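Local coordinates for fructooligosaccharide ABC transporter substrate-binding protein FusA (PDB 5G62), which binds kestose, nystose and longer fructooligosaccharides as the solute-binding protein of the FusABC-MsmK ABC transporter that imports them, at residues F119-E124 against G304-K309; Q337-T342 against G382-L387. The protein carries 2 engineered substitutions. All coordinates share one frame; numbering follows the deposited sequence.

How the interactions relate
Interaction 1 and interaction 2 lie side by side in one region of the fold, with centres about 10 Å apart. They come in series along the chain: both segments of interaction 1 precede those of interaction 2. A small mixed sheet joins them. Strand 121-123 is its middle strand, antiparallel to 305-306 and parallel to 384-386. Interaction 1 pairs the first two strands, while interaction 2 sets the end of helix 332-340 against the third. The sheet and the helix end meet again through side chains, where N339 reaches E123. Both contacts touch the same fructose unit, so together they build part of the sugar-binding pocket.

Interaction 1: residues F119-E124 against G304-K309; sequences FPWIEE and GFARDK. With FRU (beta-D-fructofuranose), chain C.
Four backbone hydrogen bonds join F119-E124 to G304-K309. W121 and A306 form an antiparallel hydrogen-bonded pair. W121 N donates to A306 O at 3.0 Å, and A306 N returns a bond to W121 O at 2.9 Å. E123 N reaches G304 O at 3.0 Å along a nearly straight line, 171° at the hydrogen, although the donor stands above the carbonyl plane. At the other end K309 N donates to F119 O at 2.8 Å. The carboxylate of E123 grips the fructose with both oxygens: FRU O1 donates to OE1 at 2.7 Å and FRU O3 to OE2 at 2.6 Å. The E123 chain is extended, with CG anti to the backbone N (chi1 -176°), and this carries the carboxylate out to the sugar. On the W121 and A306 side of the sheet, W121 CE3 packs on A306 CB. The methylene CG of K309 lies 3.6 Å from W121 CB, and K309 NZ is hydrogen-bonded to another sugar unit. On the other side I122 CG1 meets the edge of the F305 ring, and P120 CB touches F305 CE1 at 3.5 Å. This is an antiparallel strand pair lining the glycan pocket of a solute-binding protein.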
# COMPACT_ATOMS: atom_id res chain seq x y z
N PHE A 119 -3.04 -8.64 -16.04
CA PHE A 119 -1.79 -7.98 -16.36
C PHE A 119 -1.31 -7.18 -15.16
O PHE A 119 -2.08 -6.35 -14.64
CB PHE A 119 -1.99 -7.07 -17.57
CG PHE A 119 -2.37 -7.81 -18.85
CD1 PHE A 119 -1.39 -8.40 -19.64
CD2 PHE A 119 -3.69 -7.89 -19.25
CE1 PHE A 119 -1.73 -9.06 -20.83
CE2 PHE A 119 -4.05 -8.59 -20.46
CZ PHE A 119 -3.07 -9.16 -21.22
N PRO A 120 -0.07 -7.35 -14.74
CA PRO A 120 0.36 -6.83 -13.44
C PRO A 120 1.04 -5.45 -13.51
O PRO A 120 1.40 -4.94 -14.57
CB PRO A 120 1.35 -7.90 -12.97
CG PRO A 120 2.07 -8.25 -14.34
CD PRO A 120 0.91 -8.32 -15.28
N TRP A 121 1.09 -4.84 -12.34
CA TRP A 121 1.96 -3.72 -12.01
C TRP A 121 3.26 -4.26 -11.41
O TRP A 121 3.22 -5.09 -10.51
CB TRP A 121 1.25 -2.82 -11.00
CG TRP A 121 2.06 -1.72 -10.36
CD1 TRP A 121 2.28 -0.49 -10.87
CD2 TRP A 121 2.65 -1.73 -9.05
NE1 TRP A 121 2.99 0.28 -9.97
CE2 TRP A 121 3.24 -0.46 -8.85
CE3 TRP A 121 2.73 -2.67 -8.02
CZ2 TRP A 121 3.91 -0.13 -7.67
CZ3 TRP A 121 3.42 -2.33 -6.85
CH2 TRP A 121 3.99 -1.07 -6.69
N ILE A 122 4.40 -3.80 -11.92
CA ILE A 122 5.73 -4.21 -11.47
C ILE A 122 6.55 -2.94 -11.22
O ILE A 122 6.59 -2.05 -12.07
CB ILE A 122 6.44 -5.13 -12.50
CG1 ILE A 122 5.69 -6.47 -12.68
CG2 ILE A 122 7.91 -5.35 -12.10
CD1 ILE A 122 6.15 -7.29 -13.89
N GLU A 123 7.12 -2.83 -10.01
CA GLU A 123 7.90 -1.66 -9.64
C GLU A 123 9.02 -2.14 -8.73
O GLU A 123 8.77 -2.52 -7.58
CB GLU A 123 7.04 -0.61 -8.95
CG GLU A 123 7.75 0.68 -8.62
CD GLU A 123 6.90 1.56 -7.68
OE1 GLU A 123 6.83 1.26 -6.46
OE2 GLU A 123 6.29 2.52 -8.19
N GLU A 124 10.26 -2.12 -9.26
CA GLU A 124 11.41 -2.61 -8.50
C GLU A 124 12.02 -1.44 -7.73
O GLU A 124 12.68 -0.58 -8.32
CB GLU A 124 12.40 -3.31 -9.43
CG GLU A 124 11.79 -4.59 -9.98
CD GLU A 124 12.75 -5.48 -10.76
OE1 GLU A 124 13.84 -5.02 -11.18
OE2 GLU A 124 12.40 -6.66 -10.90
N GLY A 304 6.74 -4.94 -4.64
CA GLY A 304 6.55 -4.15 -5.83
C GLY A 304 5.92 -4.94 -6.97
O GLY A 304 6.47 -5.00 -8.08
N PHE A 305 4.76 -5.53 -6.70
CA PHE A 305 4.02 -6.34 -7.64
C PHE A 305 2.56 -6.34 -7.25
O PHE A 305 2.23 -6.51 -6.08
CB PHE A 305 4.55 -7.79 -7.67
CG PHE A 305 3.76 -8.73 -8.57
CD1 PHE A 305 4.05 -8.82 -9.93
CD2 PHE A 305 2.76 -9.56 -8.04
CE1 PHE A 305 3.36 -9.70 -10.74
CE2 PHE A 305 2.08 -10.46 -8.87
CZ PHE A 305 2.39 -10.53 -10.22
N ALA A 306 1.69 -6.15 -8.23
CA ALA A 306 0.26 -6.34 -8.07
C ALA A 306 -0.20 -7.20 -9.25
O ALA A 306 0.03 -6.83 -10.41
CB ALA A 306 -0.49 -5.01 -8.05
N ARG A 307 -0.86 -8.31 -8.93
CA ARG A 307 -1.22 -9.32 -9.92
C ARG A 307 -2.13 -8.76 -11.01
O ARG A 307 -1.98 -9.07 -12.19
CB ARG A 307 -1.90 -10.49 -9.19
CG ARG A 307 -2.25 -11.70 -9.98
CD ARG A 307 -2.49 -12.84 -9.01
NE ARG A 307 -1.22 -13.47 -8.72
CZ ARG A 307 -0.87 -14.05 -7.58
NH1 ARG A 307 -1.69 -14.11 -6.55
NH2 ARG A 307 0.34 -14.58 -7.49
N ASP A 308 -3.08 -7.92 -10.63
CA ASP A 308 -4.15 -7.54 -11.53
C ASP A 308 -4.28 -6.02 -11.56
O ASP A 308 -4.95 -5.42 -10.71
CB ASP A 308 -5.48 -8.17 -11.11
CG ASP A 308 -6.67 -7.55 -11.82
OD1 ASP A 308 -6.48 -6.96 -12.89
OD2 ASP A 308 -7.79 -7.61 -11.29
N LYS A 309 -3.66 -5.39 -12.54
CA LYS A 309 -4.02 -4.02 -12.87
C LYS A 309 -4.78 -3.93 -14.20
O LYS A 309 -5.01 -2.82 -14.68
CB LYS A 309 -2.78 -3.12 -12.87
CG LYS A 309 -2.30 -2.73 -11.41
CD LYS A 309 -3.46 -2.33 -10.50
CE LYS A 309 -3.03 -1.61 -9.18
NZ LYS A 309 -2.85 -0.14 -9.34
C1 FRU C . 5.68 2.83 -3.80
C2 FRU C . 5.86 4.30 -4.04
C3 FRU C . 6.69 4.61 -5.36
C4 FRU C . 7.24 5.96 -5.06
C5 FRU C . 7.65 5.79 -3.79
C6 FRU C . 7.71 7.06 -3.01
O1 FRU C . 4.97 2.15 -4.77
O3 FRU C . 5.93 4.53 -6.52
O4 FRU C . 8.29 6.19 -5.94
O5 FRU C . 6.61 4.77 -3.14
O6 FRU C . 8.12 6.84 -1.70

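Interaction 2: residues Q337-T342 against G382-L387; sequences QNNWGT and GPLAIL. With FRU (beta-D-fructofuranose), chain C.
N339 turns its CG anti to the backbone N (chi1 -163°), which lays the amide group against L384 and I386. I386 answers with CG1 beside its own backbone N (chi1 -56°) and an extended chain, which puts CD1 against N339 and W340. The motif is a helix end packed against an edge strand of a small mixed sheet, next to the glycan pocket. No direct hydrogen bond crosses between Q337-T342 and G382-L387. I386 CD1 lies 3.4 Å from N339 ND2 and also touches N339 CB. The same methyl sits over one face of W340, 4.0 Å from the centroid of its six-membered ring, in a CH-pi contact. N339 ND2 stands above that face too, offset toward the rim. L384 crosses N339 at about a right angle, and its CD2 lies 3.8 Å from N339 CB. The same L384 methyl also touches N338 CB.

The polar ends are satisfied by other partners. N339 ND2 donates to E123 OE2, and N339 OD1 accepts from W121 NE1. This double hold should fix the rotation of the amide and probably steadies the carboxylate of E123, which binds the sugar. N338 ND2 is hydrogen-bonded to Q329 OE1 and also to a water that donates to P383 O at 2.6 Å, a bridge between the segments. The helix ends at W340, and G341 leaves it with positive phi. W340 presents its edge to the fructose, where NE1 donates to FRU O3 at 3.0 Å with 160° at the hydrogen.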
# COMPACT_ATOMS: atom_id res chain seq x y z
N GLN A 337 5.89 6.74 -17.12
CA GLN A 337 4.97 7.86 -17.06
C GLN A 337 3.62 7.44 -16.50
O GLN A 337 3.07 8.13 -15.64
CB GLN A 337 4.83 8.49 -18.44
CG GLN A 337 6.04 9.27 -18.87
CD GLN A 337 5.89 9.77 -20.29
OE1 GLN A 337 5.24 10.78 -20.53
NE2 GLN A 337 6.45 9.02 -21.23
N ASN A 338 3.08 6.32 -16.97
CA ASN A 338 1.80 5.86 -16.46
C ASN A 338 1.87 5.73 -14.95
O ASN A 338 0.90 6.02 -14.24
CB ASN A 338 1.39 4.51 -17.08
CG ASN A 338 1.04 4.60 -18.58
OD1 ASN A 338 1.10 5.67 -19.19
ND2 ASN A 338 0.70 3.45 -19.17
N ASN A 339 3.03 5.33 -14.44
CA ASN A 339 3.20 5.10 -13.02
C ASN A 339 3.27 6.40 -12.23
O ASN A 339 2.64 6.52 -11.18
CB ASN A 339 4.45 4.25 -12.77
CG ASN A 339 4.46 3.62 -11.37
OD1 ASN A 339 3.44 3.10 -10.88
ND2 ASN A 339 5.61 3.71 -10.72
N TRP A 340 4.00 7.38 -12.72
CA TRP A 340 4.45 8.50 -11.90
C TRP A 340 4.02 9.89 -12.36
O TRP A 340 4.04 10.81 -11.54
CB TRP A 340 5.97 8.46 -11.76
CG TRP A 340 6.46 7.44 -10.73
CD1 TRP A 340 5.89 7.15 -9.52
CD2 TRP A 340 7.63 6.62 -10.83
NE1 TRP A 340 6.63 6.20 -8.86
CE2 TRP A 340 7.70 5.85 -9.64
CE3 TRP A 340 8.62 6.45 -11.82
CZ2 TRP A 340 8.70 4.93 -9.42
CZ3 TRP A 340 9.63 5.54 -11.58
CH2 TRP A 340 9.66 4.78 -10.38
N GLY A 341 3.62 10.09 -13.63
CA GLY A 341 3.32 11.41 -14.16
C GLY A 341 4.08 11.66 -15.47
O GLY A 341 4.57 10.72 -16.11
N THR A 342 4.19 12.93 -15.88
CA THR A 342 4.70 13.22 -17.22
C THR A 342 5.44 14.56 -17.26
O THR A 342 5.74 15.17 -16.22
CB THR A 342 3.56 13.14 -18.26
OG1 THR A 342 4.10 13.19 -19.59
CG2 THR A 342 2.54 14.25 -18.09
N GLY A 382 -2.85 1.46 -14.02
CA GLY A 382 -2.93 0.36 -14.96
C GLY A 382 -1.69 -0.52 -15.03
O GLY A 382 -0.74 -0.40 -14.23
N PRO A 383 -1.68 -1.45 -15.99
CA PRO A 383 -0.57 -2.40 -16.08
C PRO A 383 0.67 -1.72 -16.62
O PRO A 383 0.60 -0.95 -17.58
CB PRO A 383 -1.09 -3.47 -17.06
CG PRO A 383 -1.98 -2.69 -18.02
CD PRO A 383 -2.64 -1.59 -17.12
N LEU A 384 1.82 -2.01 -16.01
CA LEU A 384 3.07 -1.37 -16.39
C LEU A 384 4.21 -2.10 -15.69
O LEU A 384 3.98 -2.85 -14.73
CB LEU A 384 3.08 0.10 -16.00
CG LEU A 384 2.92 0.38 -14.49
CD1 LEU A 384 4.26 0.38 -13.71
CD2 LEU A 384 2.11 1.69 -14.24
N ALA A 385 5.44 -1.80 -16.10
CA ALA A 385 6.60 -2.40 -15.45
C ALA A 385 7.76 -1.42 -15.36
O ALA A 385 8.15 -0.81 -16.36
CB ALA A 385 7.05 -3.67 -16.16
N ILE A 386 8.36 -1.36 -14.17
CA ILE A 386 9.56 -0.58 -13.94
C ILE A 386 10.58 -1.50 -13.27
O ILE A 386 10.38 -1.93 -12.13
CB ILE A 386 9.29 0.67 -13.10
CG1 ILE A 386 8.19 1.46 -13.83
CG2 ILE A 386 10.61 1.49 -12.90
CD1 ILE A 386 7.77 2.72 -13.20
N LEU A 387 11.66 -1.80 -13.98
CA LEU A 387 12.69 -2.69 -13.48
C LEU A 387 13.85 -1.87 -12.95
O LEU A 387 14.07 -0.74 -13.39
CB LEU A 387 13.19 -3.65 -14.57
CG LEU A 387 12.12 -4.47 -15.31
CD1 LEU A 387 12.75 -5.43 -16.31
CD2 LEU A 387 11.23 -5.23 -14.36
C1 FRU C . 5.68 2.83 -3.80
C2 FRU C . 5.86 4.30 -4.04
C3 FRU C . 6.69 4.61 -5.36
C4 FRU C . 7.24 5.96 -5.06
C5 FRU C . 7.65 5.79 -3.79
C6 FRU C . 7.71 7.06 -3.01
O1 FRU C . 4.97 2.15 -4.77
O3 FRU C . 5.93 4.53 -6.52
O4 FRU C . 8.29 6.19 -5.94
O5 FRU C . 6.61 4.77 -3.14
O6 FRU C . 8.12 6.84 -1.70
O HOH W 1 -0.41 1.46 -17.47